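Local structure of DMATS type aromatic prenyltransferase (Micromonospora olivasterospora, 6ZRX) at residues 90-95 with 129-134; 210-215 with 262-267; 273-278 with 331-336; 325-330 with 343-348. The protein probably transfers a dimethylallyl group from its diphosphate donor to the indole ring of tryptophan, at carbon 6. One frame throughout, in Å; residues are numbered along the deposited sequence.

Overall arrangement
The four contacts are spread round one closed ABBA barrel, an antiparallel cylinder of strands inside a belt of helices, with the thiodiphosphate donor analogue and tryptophan bound in its middle. Interaction 1 joins that belt to the barrel wall; the other three pair neighbouring strands. Interactions 2 and 3, with centres about 11 Å apart, are linked where Thr263 N meets Gly273 O at 2.9 Å. Interactions 3 and 4 share strand 327-334, and their centres lie about 17 Å apart. Interactions 2, 3 and 4 all touch the donor analogue, whereas interaction 1, about 25 Å from interaction 3 between centres, reaches the tryptophan pocket through Trp132.

Interaction 1. Residues 90-95 with 129-134; sequences ANLSAT and FAMWCS
Leu92 holds CG opposite its backbone N (chi1 168°), and Met131 does the same (chi1 169°); with both chains extended this way, the two side chains cross at about a right angle. Leu92 belongs to helix 88-106, in the outer helical layer of the ABBA fold, and Met131 to strand 131-137 of the barrel wall inside it. The short axes pass 8.2 Å apart at 34°, and side chains fill the space between them. Both methyls of Leu92, CD1 and CD2, reach Ala130 CB at 4.0 Å. CD1 also presses on Met131 CB at 3.5 Å, tighter than ordinary van der Waals contact. Farther along, Thr95 and Met131 slide past each other in opposite directions, and Thr95 CG2 lies 3.8 Å from Met131 O. The Met131 side chain is also packed by Arg96 and Leu99 of the same helix and by Val147 and Leu149 of the adjoining strand. The strand alternates in the usual way: Met131 and Cys133 point their CB atoms to the helix, while Trp132 between them turns inward to touch the bound tryptophan. One face of the Trp132 indole receives CD2 of Phe129, 3.4 Å above its plane and offset toward the rim. On the helix, the Thr95 hydroxyl is also hydrogen-bonded to Thr81 N, and Thr95 OG1 donates to Asn91 O of the preceding turn at 2.9 Å, approaching from the face of that carbonyl opposite to the one met by Thr95 N.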
# COMPACT_ATOMS: atom_id res chain seq x y z
N ALA A 90 -7.08 19.06 6.95
CA ALA A 90 -7.12 18.71 8.39
C ALA A 90 -6.49 17.32 8.60
O ALA A 90 -5.71 17.15 9.56
CB ALA A 90 -8.53 18.78 8.91
N ASN A 91 -6.81 16.37 7.72
CA ASN A 91 -6.25 14.99 7.75
C ASN A 91 -4.75 15.04 7.44
O ASN A 91 -3.98 14.38 8.13
CB ASN A 91 -6.98 14.04 6.78
CG ASN A 91 -8.45 13.84 7.09
OD1 ASN A 91 -8.96 14.35 8.09
ND2 ASN A 91 -9.14 13.09 6.24
N LEU A 92 -4.36 15.81 6.41
CA LEU A 92 -2.94 16.01 6.03
C LEU A 92 -2.16 16.55 7.23
O LEU A 92 -1.12 16.00 7.55
CB LEU A 92 -2.87 16.98 4.84
CG LEU A 92 -1.48 17.51 4.51
CD1 LEU A 92 -0.52 16.39 4.18
CD2 LEU A 92 -1.56 18.50 3.36
N SER A 93 -2.68 17.59 7.88
CA SER A 93 -2.06 18.26 9.05
C SER A 93 -1.93 17.28 10.23
O SER A 93 -0.85 17.25 10.86
CB SER A 93 -2.85 19.49 9.45
OG SER A 93 -2.97 20.39 8.35
N ALA A 94 -2.97 16.49 10.51
CA ALA A 94 -2.99 15.51 11.63
C ALA A 94 -2.00 14.37 11.36
O ALA A 94 -1.25 13.99 12.30
CB ALA A 94 -4.39 14.99 11.88
N THR A 95 -1.97 13.83 10.13
CA THR A 95 -1.05 12.74 9.75
C THR A 95 0.39 13.26 9.81
O THR A 95 1.25 12.56 10.37
CB THR A 95 -1.44 12.13 8.39
OG1 THR A 95 -2.83 11.77 8.44
CG2 THR A 95 -0.61 10.92 8.03
N PHE A 129 -7.25 12.35 -0.43
CA PHE A 129 -5.99 12.08 0.33
C PHE A 129 -4.86 12.96 -0.23
O PHE A 129 -4.82 13.23 -1.45
CB PHE A 129 -5.68 10.58 0.33
CG PHE A 129 -4.45 10.14 -0.43
CD1 PHE A 129 -4.53 9.77 -1.76
CD2 PHE A 129 -3.22 10.05 0.21
CE1 PHE A 129 -3.40 9.34 -2.44
CE2 PHE A 129 -2.09 9.63 -0.48
CZ PHE A 129 -2.18 9.28 -1.81
N ALA A 130 -3.99 13.42 0.67
CA ALA A 130 -2.76 14.17 0.37
C ALA A 130 -1.55 13.38 0.87
O ALA A 130 -0.56 13.31 0.14
CB ALA A 130 -2.81 15.55 0.99
N MET A 131 -1.63 12.82 2.07
CA MET A 131 -0.51 12.09 2.73
C MET A 131 -1.07 10.91 3.55
O MET A 131 -1.92 11.14 4.45
CB MET A 131 0.29 13.03 3.64
CG MET A 131 1.29 12.34 4.57
SD MET A 131 2.09 13.54 5.70
CE MET A 131 3.28 14.28 4.59
N TRP A 132 -0.63 9.70 3.24
CA TRP A 132 -0.81 8.51 4.10
C TRP A 132 0.56 8.10 4.62
O TRP A 132 1.55 8.62 4.11
CB TRP A 132 -1.47 7.34 3.35
CG TRP A 132 -2.89 7.58 2.94
CD1 TRP A 132 -3.74 8.55 3.39
CD2 TRP A 132 -3.66 6.78 2.02
NE1 TRP A 132 -4.97 8.43 2.80
CE2 TRP A 132 -4.95 7.35 1.95
CE3 TRP A 132 -3.38 5.66 1.23
CZ2 TRP A 132 -5.95 6.84 1.13
CZ3 TRP A 132 -4.37 5.16 0.41
CH2 TRP A 132 -5.64 5.73 0.38
N CYS A 133 0.61 7.20 5.57
CA CYS A 133 1.89 6.60 5.97
C CYS A 133 1.73 5.11 6.23
O CYS A 133 0.59 4.62 6.35
CB CYS A 133 2.43 7.29 7.20
SG CYS A 133 1.38 7.04 8.63
N SER A 134 2.87 4.43 6.26
CA SER A 134 2.99 3.00 6.59
C SER A 134 3.91 2.88 7.79
O SER A 134 4.96 3.56 7.79
CB SER A 134 3.48 2.21 5.41
OG SER A 134 3.70 0.85 5.76

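Interaction 2. Residues 210-215 with 262-267; sequences VKLYLT and YTFTEG. With 6C7 (S-(3-methylbut-2-en-1-yl) trihydrogen thiodiphosphate), chain E.
Lys211 stands across from Thr263 as a non-hydrogen-bonded pair of two antiparallel barrel strands, and its chain can be followed from this pair to the ligand. It is modelled in two conformers; in one of them the chain passes from CB to CG, 3.7 Å from Thr263 OG1. CD lies beside the same hydroxyl, and the bend at chi3 (61°) turns CE back to 3.8 Å from Thr263 OG1, while both carbons also come near the donor analogue. At the tip, Lys211 NZ hydrogen-bonds O5 of the terminal phosphate at 2.7 Å. Backbone bonds of Val210 with Phe264 and of Leu212 with Tyr262 fix this register on either side. On the other face, Leu212 CB meets the edge of the Phe264 ring in its plane, 3.6 Å from CE2, and helix 173-182 packs over both residues. Two residues on from Lys211, Tyr213 also faces the ligand, its CE2 lying 3.4 Å from the prenyl methyl C13. An alanine in place of Tyr213 would take this ring away, and the isoprenoid end is likely to lose a wall and become freer to turn. Arg76 and Lys146 bind the same ligand, so Lys211 is one of several cations around the diphosphate; this is consistent with a site that stabilises the diphosphate as it leaves and shelters the allyl cation beside aromatic rings.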
# COMPACT_ATOMS: atom_id res chain seq x y z
N VAL A 210 12.67 6.46 -4.46
CA VAL A 210 11.22 6.76 -4.63
C VAL A 210 10.52 5.54 -5.21
O VAL A 210 11.03 4.95 -6.19
CB VAL A 210 11.00 8.01 -5.51
CG1 VAL A 210 9.54 8.15 -5.92
CG2 VAL A 210 11.48 9.27 -4.82
N LYS A 211 9.40 5.17 -4.61
CA LYS A 211 8.48 4.15 -5.13
C LYS A 211 7.30 4.87 -5.77
O LYS A 211 6.43 5.38 -5.02
CB LYS A 211 8.05 3.20 -4.01
CG LYS A 211 9.13 2.22 -3.56
CD LYS A 211 8.57 0.98 -2.89
CE LYS A 211 7.67 0.17 -3.80
NZ LYS A 211 7.09 -1.00 -3.10
N LEU A 212 7.27 4.91 -7.10
CA LEU A 212 6.18 5.55 -7.87
C LEU A 212 5.17 4.48 -8.26
O LEU A 212 5.60 3.45 -8.86
CB LEU A 212 6.78 6.24 -9.11
CG LEU A 212 5.79 7.02 -9.97
CD1 LEU A 212 5.14 8.15 -9.19
CD2 LEU A 212 6.47 7.54 -11.22
N TYR A 213 3.90 4.67 -7.91
CA TYR A 213 2.80 3.72 -8.17
C TYR A 213 1.94 4.27 -9.30
O TYR A 213 1.53 5.45 -9.22
CB TYR A 213 1.93 3.52 -6.94
CG TYR A 213 2.66 2.93 -5.75
CD1 TYR A 213 3.61 3.66 -5.06
CD2 TYR A 213 2.39 1.64 -5.32
CE1 TYR A 213 4.27 3.14 -3.96
CE2 TYR A 213 3.05 1.10 -4.23
CZ TYR A 213 3.99 1.85 -3.55
OH TYR A 213 4.65 1.34 -2.47
N LEU A 214 1.67 3.43 -10.30
CA LEU A 214 0.79 3.72 -11.45
C LEU A 214 -0.44 2.82 -11.36
O LEU A 214 -0.25 1.60 -11.20
CB LEU A 214 1.55 3.46 -12.75
CG LEU A 214 2.32 4.64 -13.34
CD1 LEU A 214 3.33 5.20 -12.34
CD2 LEU A 214 3.02 4.23 -14.63
N THR A 215 -1.63 3.39 -11.46
CA THR A 215 -2.90 2.65 -11.55
C THR A 215 -3.26 2.52 -13.03
O THR A 215 -3.39 3.58 -13.71
CB THR A 215 -4.02 3.31 -10.74
OG1 THR A 215 -3.57 3.38 -9.39
CG2 THR A 215 -5.32 2.55 -10.82
N TYR A 262 7.17 1.18 -9.31
CA TYR A 262 8.52 1.30 -9.89
C TYR A 262 9.38 1.89 -8.79
O TYR A 262 9.00 2.95 -8.26
CB TYR A 262 8.44 2.13 -11.18
CG TYR A 262 7.55 1.50 -12.22
CD1 TYR A 262 6.16 1.57 -12.13
CD2 TYR A 262 8.08 0.78 -13.28
CE1 TYR A 262 5.34 0.97 -13.08
CE2 TYR A 262 7.27 0.17 -14.23
CZ TYR A 262 5.90 0.27 -14.14
OH TYR A 262 5.11 -0.32 -15.07
N THR A 263 10.43 1.18 -8.40
CA THR A 263 11.41 1.65 -7.39
C THR A 263 12.54 2.35 -8.16
O THR A 263 13.23 1.67 -8.94
CB THR A 263 11.89 0.51 -6.49
OG1 THR A 263 10.76 -0.16 -5.91
CG2 THR A 263 12.78 0.98 -5.36
N PHE A 264 12.66 3.67 -7.98
CA PHE A 264 13.68 4.55 -8.62
C PHE A 264 14.87 4.73 -7.67
O PHE A 264 14.66 5.06 -6.51
CB PHE A 264 13.04 5.88 -9.00
CG PHE A 264 12.05 5.80 -10.14
CD1 PHE A 264 12.50 5.78 -11.45
CD2 PHE A 264 10.68 5.76 -9.90
CE1 PHE A 264 11.60 5.70 -12.50
CE2 PHE A 264 9.79 5.69 -10.97
CZ PHE A 264 10.25 5.67 -12.26
N THR A 265 16.09 4.51 -8.17
CA THR A 265 17.36 4.58 -7.37
C THR A 265 18.41 5.41 -8.12
O THR A 265 18.27 5.57 -9.34
CB THR A 265 17.93 3.19 -7.09
OG1 THR A 265 17.96 2.49 -8.33
CG2 THR A 265 17.12 2.42 -6.07
N GLU A 266 19.41 5.91 -7.38
CA GLU A 266 20.53 6.74 -7.91
C GLU A 266 21.41 5.88 -8.82
O GLU A 266 21.61 4.68 -8.49
CB GLU A 266 21.34 7.33 -6.75
N GLY A 267 21.88 6.46 -9.93
CA GLY A 267 22.81 5.83 -10.89
C GLY A 267 22.18 4.67 -11.65
O GLY A 267 22.93 3.79 -12.12
O4 6C7 E . 5.78 -3.25 -1.37
P1 6C7 E . 5.94 -2.35 -0.15
O6 6C7 E . 6.78 -2.98 0.93
O5 6C7 E . 6.42 -0.95 -0.50
O2 6C7 E . 4.45 -2.24 0.43
P3 6C7 E . 3.36 -1.08 0.57
O8 6C7 E . 2.17 -1.70 1.23
O7 6C7 E . 4.02 0.05 1.29
S9 6C7 E . 2.76 -0.47 -1.30
C10 6C7 E . 0.98 -0.88 -1.38
C11 6C7 E . 0.15 0.18 -0.76
C12 6C7 E . -0.31 1.27 -1.37
C13 6C7 E . 0.04 1.66 -2.78
C14 6C7 E . -1.23 2.24 -0.68

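Interaction 3. Residues 273-278 with 331-336; sequences GYSIYV and SLRLGA. With 6C7 (S-(3-methylbut-2-en-1-yl) trihydrogen thiodiphosphate), chain E.
The Tyr277 ring is flanked obliquely from opposite sides of its plane: Ser331 CB lies 3.4 Å from CD2, and C10 of the donor analogue, the prenyl carbon bonded to sulfur, is 3.6 Å from CE2. Its hydroxyl is hydrogen-bonded to Ser261 OG and to Lys211 NZ. The other flat group, the Arg333 guanidinium, is tied by NH2 to Arg338 O and by NH1 to Thr342 OG1 and Phe67 O. Bends at chi2 and chi3 carry it to these partners, while its CD passes 4.0 Å from ligand O4. Nearer the backbone, Arg333 CG rests 3.4 Å from Ser275 OG. These side chains project from two adjacent antiparallel strands of the ABBA barrel toward its lumen, where the substrates lie. Between the strands, Ile276 N bonds Leu332 O at 3.1 Å, with the return bond from Leu332 N to Ile276 O, whereas the Tyr274 N to Leu334 O bond is weak. A water donates to Leu334 O at 2.7 Å and also bonds Ser275 OG, bridging the strands on the Arg333 side. The outward face is mostly apolar. There Ile276 CG2 packs on Leu332 CB at 3.9 Å, Tyr274 meets the Tyr262 ring edge-to-face, and helix 236-247 covers the sheet, with Phe242 on Leu332 and Ile239 on Leu334.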
# COMPACT_ATOMS: atom_id res chain seq x y z
N GLY A 273 13.40 -1.80 -9.15
CA GLY A 273 12.43 -2.76 -8.59
C GLY A 273 11.08 -2.56 -9.21
O GLY A 273 10.75 -1.41 -9.57
N TYR A 274 10.33 -3.64 -9.38
CA TYR A 274 8.93 -3.61 -9.84
C TYR A 274 8.10 -4.47 -8.89
O TYR A 274 8.58 -5.55 -8.51
CB TYR A 274 8.78 -4.10 -11.28
CG TYR A 274 7.35 -4.13 -11.76
CD1 TYR A 274 6.70 -2.97 -12.15
CD2 TYR A 274 6.64 -5.31 -11.80
CE1 TYR A 274 5.39 -2.98 -12.58
CE2 TYR A 274 5.31 -5.34 -12.22
CZ TYR A 274 4.69 -4.17 -12.61
OH TYR A 274 3.38 -4.21 -13.02
N SER A 275 6.92 -4.00 -8.52
CA SER A 275 5.88 -4.79 -7.81
C SER A 275 4.56 -4.63 -8.53
O SER A 275 4.30 -3.53 -9.06
CB SER A 275 5.78 -4.43 -6.35
OG SER A 275 7.03 -4.57 -5.70
N ILE A 276 3.77 -5.70 -8.58
CA ILE A 276 2.40 -5.71 -9.15
C ILE A 276 1.45 -5.98 -7.98
O ILE A 276 1.74 -6.88 -7.18
CB ILE A 276 2.26 -6.71 -10.33
CG1 ILE A 276 0.83 -6.81 -10.86
CG2 ILE A 276 2.81 -8.08 -9.97
CD1 ILE A 276 0.36 -5.57 -11.55
N TYR A 277 0.39 -5.20 -7.88
CA TYR A 277 -0.65 -5.30 -6.82
C TYR A 277 -1.97 -5.63 -7.48
O TYR A 277 -2.49 -4.80 -8.24
CB TYR A 277 -0.72 -3.99 -6.01
CG TYR A 277 0.61 -3.51 -5.51
CD1 TYR A 277 1.50 -2.87 -6.36
CD2 TYR A 277 1.02 -3.71 -4.20
CE1 TYR A 277 2.74 -2.44 -5.94
CE2 TYR A 277 2.26 -3.29 -3.76
CZ TYR A 277 3.12 -2.65 -4.63
OH TYR A 277 4.34 -2.22 -4.19
N VAL A 278 -2.48 -6.83 -7.22
CA VAL A 278 -3.79 -7.30 -7.74
C VAL A 278 -4.84 -7.06 -6.65
O VAL A 278 -4.68 -7.59 -5.54
CB VAL A 278 -3.74 -8.78 -8.15
CG1 VAL A 278 -5.07 -9.24 -8.71
CG2 VAL A 278 -2.61 -9.02 -9.14
N SER A 331 0.24 -8.96 -3.68
CA SER A 331 1.30 -8.34 -4.51
C SER A 331 2.48 -9.29 -4.69
O SER A 331 2.74 -10.13 -3.81
CB SER A 331 1.74 -7.02 -3.94
OG SER A 331 2.52 -7.20 -2.78
N LEU A 332 3.17 -9.13 -5.82
CA LEU A 332 4.47 -9.79 -6.10
C LEU A 332 5.54 -8.71 -6.14
O LEU A 332 5.31 -7.73 -6.86
CB LEU A 332 4.36 -10.55 -7.42
CG LEU A 332 5.65 -11.23 -7.90
CD1 LEU A 332 6.16 -12.22 -6.88
CD2 LEU A 332 5.42 -11.91 -9.24
N ARG A 333 6.61 -8.88 -5.37
CA ARG A 333 7.75 -7.93 -5.27
C ARG A 333 8.98 -8.55 -5.94
O ARG A 333 9.41 -9.63 -5.49
CB ARG A 333 8.05 -7.59 -3.81
CG ARG A 333 6.97 -6.75 -3.14
CD ARG A 333 6.68 -7.12 -1.70
NE ARG A 333 7.86 -7.53 -0.95
CZ ARG A 333 7.91 -8.56 -0.11
NH1 ARG A 333 6.83 -9.31 0.11
NH2 ARG A 333 9.04 -8.85 0.51
N LEU A 334 9.52 -7.89 -6.98
CA LEU A 334 10.70 -8.35 -7.76
C LEU A 334 11.86 -7.36 -7.58
O LEU A 334 11.59 -6.13 -7.54
CB LEU A 334 10.29 -8.48 -9.23
CG LEU A 334 9.13 -9.43 -9.51
CD1 LEU A 334 8.73 -9.39 -10.96
CD2 LEU A 334 9.47 -10.86 -9.10
N GLY A 335 13.09 -7.87 -7.46
CA GLY A 335 14.33 -7.07 -7.38
C GLY A 335 14.63 -6.63 -5.96
O GLY A 335 14.07 -7.22 -5.02
N ALA A 336 15.48 -5.61 -5.81
CA ALA A 336 15.96 -5.07 -4.51
C ALA A 336 14.89 -4.15 -3.92
O ALA A 336 14.12 -3.54 -4.66
CB ALA A 336 17.27 -4.34 -4.72
O4 6C7 E . 5.78 -3.25 -1.37
P1 6C7 E . 5.94 -2.35 -0.15
O6 6C7 E . 6.78 -2.98 0.93
O5 6C7 E . 6.42 -0.95 -0.50
O2 6C7 E . 4.45 -2.24 0.43
P3 6C7 E . 3.36 -1.08 0.57
O8 6C7 E . 2.17 -1.70 1.23
O7 6C7 E . 4.02 0.05 1.29
S9 6C7 E . 2.76 -0.47 -1.30
C10 6C7 E . 0.98 -0.88 -1.38
C11 6C7 E . 0.15 0.18 -0.76
C12 6C7 E . -0.31 1.27 -1.37
C13 6C7 E . 0.04 1.66 -2.78
C14 6C7 E . -1.23 2.24 -0.68
O HOH W 1 10.10 -4.76 -5.72

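Interaction 4. Residues 325-330 with 343-348; sequences GLIAHV and VYLSAE. With TRP (tryptophan), chain F; 6C7 (S-(3-methylbut-2-en-1-yl) trihydrogen thiodiphosphate), chain E.
In the beta hairpin of strands 327-334 and 340-346, His329 and Tyr344 form a T-shaped pair: the imidazole turns its edge to the face of the phenol, with the planes at 75° and the ring centroids 5.7 Å apart. His329 offers a face to the substrate, so that CZ2 of the bound tryptophan sits 3.5 Å above the imidazole plane, over its centre. The substrate carboxylate comes in at the imidazole edge, with OXT 3.2 Å from His329 NE2. Substituting an alanine for His329 would probably leave the indole without the flat surface it lies on, freer to shift against the donor. Tyr344 presents its edge to that donor, CE2 lying 3.4 Å from O8 in the plane of the ring. The hairpin belongs to the ABBA barrel wall, and a beta bulge interrupts it here: Ala328 and His329 both stand opposite Tyr344. Ala328 N bonds Tyr344 O at 2.9 Å and Tyr344 N bonds His329 O, but the buried His329 N has no partner in the model. Beyond the bulge, Ser346 grips the residues leading into the other strand twice, its OG donating to Gly325 O at 2.6 Å in the carbonyl plane and its N to Leu326 O. Away from the pocket, Ile327 spreads its branches between Val343 and Leu345, CG2 lying 4.0 Å from Val343 CG1, beneath helix 287-300.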
# COMPACT_ATOMS: atom_id res chain seq x y z
N GLY A 325 -13.35 -9.32 0.49
CA GLY A 325 -12.60 -8.09 0.80
C GLY A 325 -11.75 -8.15 2.06
O GLY A 325 -11.04 -7.15 2.31
N LEU A 326 -11.79 -9.24 2.85
CA LEU A 326 -10.80 -9.43 3.96
C LEU A 326 -9.40 -9.43 3.34
O LEU A 326 -8.54 -8.67 3.80
CB LEU A 326 -11.05 -10.75 4.71
CG LEU A 326 -9.98 -11.15 5.72
CD1 LEU A 326 -9.78 -10.08 6.78
CD2 LEU A 326 -10.33 -12.48 6.36
N ILE A 327 -9.19 -10.29 2.34
CA ILE A 327 -7.95 -10.30 1.53
C ILE A 327 -8.16 -9.27 0.42
O ILE A 327 -8.80 -9.58 -0.58
CB ILE A 327 -7.62 -11.70 1.00
CG1 ILE A 327 -7.49 -12.71 2.15
CG2 ILE A 327 -6.38 -11.67 0.12
CD1 ILE A 327 -7.40 -14.15 1.69
N ALA A 328 -7.72 -8.05 0.66
CA ALA A 328 -8.07 -6.89 -0.18
C ALA A 328 -7.20 -6.87 -1.44
O ALA A 328 -7.72 -6.54 -2.52
CB ALA A 328 -7.92 -5.62 0.62
N HIS A 329 -5.92 -7.20 -1.30
CA HIS A 329 -4.92 -7.22 -2.39
C HIS A 329 -3.93 -8.35 -2.14
O HIS A 329 -3.77 -8.77 -0.98
CB HIS A 329 -4.13 -5.90 -2.46
CG HIS A 329 -4.92 -4.65 -2.50
ND1 HIS A 329 -5.13 -3.95 -3.68
CD2 HIS A 329 -5.49 -3.90 -1.53
CE1 HIS A 329 -5.82 -2.85 -3.43
NE2 HIS A 329 -6.05 -2.79 -2.13
N VAL A 330 -3.24 -8.77 -3.19
CA VAL A 330 -2.01 -9.61 -3.08
C VAL A 330 -1.01 -9.03 -4.07
O VAL A 330 -1.43 -8.58 -5.16
CB VAL A 330 -2.31 -11.10 -3.31
CG1 VAL A 330 -2.82 -11.40 -4.70
CG2 VAL A 330 -1.11 -11.97 -2.95
N VAL A 343 0.41 -10.04 1.35
CA VAL A 343 -1.05 -10.21 1.48
C VAL A 343 -1.58 -9.04 2.30
O VAL A 343 -1.03 -8.76 3.36
CB VAL A 343 -1.38 -11.56 2.14
CG1 VAL A 343 -2.85 -11.84 2.07
CG2 VAL A 343 -0.58 -12.68 1.50
N TYR A 344 -2.63 -8.39 1.82
CA TYR A 344 -3.23 -7.20 2.45
C TYR A 344 -4.54 -7.63 3.10
O TYR A 344 -5.38 -8.22 2.41
CB TYR A 344 -3.42 -6.09 1.43
CG TYR A 344 -2.11 -5.62 0.83
CD1 TYR A 344 -1.45 -6.37 -0.13
CD2 TYR A 344 -1.51 -4.44 1.25
CE1 TYR A 344 -0.25 -5.95 -0.68
CE2 TYR A 344 -0.30 -4.01 0.73
CZ TYR A 344 0.33 -4.77 -0.24
OH TYR A 344 1.52 -4.36 -0.78
N LEU A 345 -4.69 -7.34 4.39
CA LEU A 345 -5.79 -7.84 5.24
C LEU A 345 -6.58 -6.66 5.80
O LEU A 345 -5.99 -5.79 6.46
CB LEU A 345 -5.20 -8.72 6.35
CG LEU A 345 -4.48 -9.97 5.86
CD1 LEU A 345 -3.86 -10.73 7.02
CD2 LEU A 345 -5.41 -10.88 5.07
N SER A 346 -7.88 -6.66 5.56
CA SER A 346 -8.81 -5.56 5.92
C SER A 346 -9.22 -5.66 7.39
O SER A 346 -9.51 -6.77 7.85
CB SER A 346 -10.02 -5.57 5.04
OG SER A 346 -9.66 -5.43 3.69
N ALA A 347 -9.29 -4.53 8.08
CA ALA A 347 -9.76 -4.43 9.48
C ALA A 347 -11.26 -4.79 9.57
O ALA A 347 -11.67 -5.34 10.60
CB ALA A 347 -9.52 -3.04 10.00
N GLU A 348 -12.04 -4.43 8.56
CA GLU A 348 -13.52 -4.62 8.54
C GLU A 348 -14.10 -4.06 9.86
O GLU A 348 -14.86 -4.78 10.53
CB GLU A 348 -13.87 -6.09 8.34
CG GLU A 348 -13.37 -6.67 7.03
CD GLU A 348 -13.78 -8.11 6.75
OE1 GLU A 348 -14.11 -8.40 5.58
OE2 GLU A 348 -13.77 -8.95 7.70
N TRP F . -8.07 0.94 -0.66
CA TRP F . -7.36 1.70 -1.74
C TRP F . -7.41 0.91 -3.05
O TRP F . -7.10 1.47 -4.10
CB TRP F . -5.92 2.02 -1.34
CG TRP F . -5.06 0.82 -1.09
CD1 TRP F . -4.95 0.12 0.07
CD2 TRP F . -4.17 0.18 -2.03
NE1 TRP F . -4.07 -0.92 -0.08
CE2 TRP F . -3.57 -0.90 -1.36
CE3 TRP F . -3.84 0.41 -3.37
CZ2 TRP F . -2.65 -1.75 -1.98
CZ3 TRP F . -2.93 -0.42 -3.98
CH2 TRP F . -2.34 -1.49 -3.29
OXT TRP F . -7.77 -0.30 -3.05
O4 6C7 E . 5.78 -3.25 -1.37
P1 6C7 E . 5.94 -2.35 -0.15
O6 6C7 E . 6.78 -2.98 0.93
O5 6C7 E . 6.42 -0.95 -0.50
O2 6C7 E . 4.45 -2.24 0.43
P3 6C7 E . 3.36 -1.08 0.57
O8 6C7 E . 2.17 -1.70 1.23
O7 6C7 E . 4.02 0.05 1.29
S9 6C7 E . 2.76 -0.47 -1.30
C10 6C7 E . 0.98 -0.88 -1.38
C11 6C7 E . 0.15 0.18 -0.76
C12 6C7 E . -0.31 1.27 -1.37
C13 6C7 E . 0.04 1.66 -2.78
C14 6C7 E . -1.23 2.24 -0.68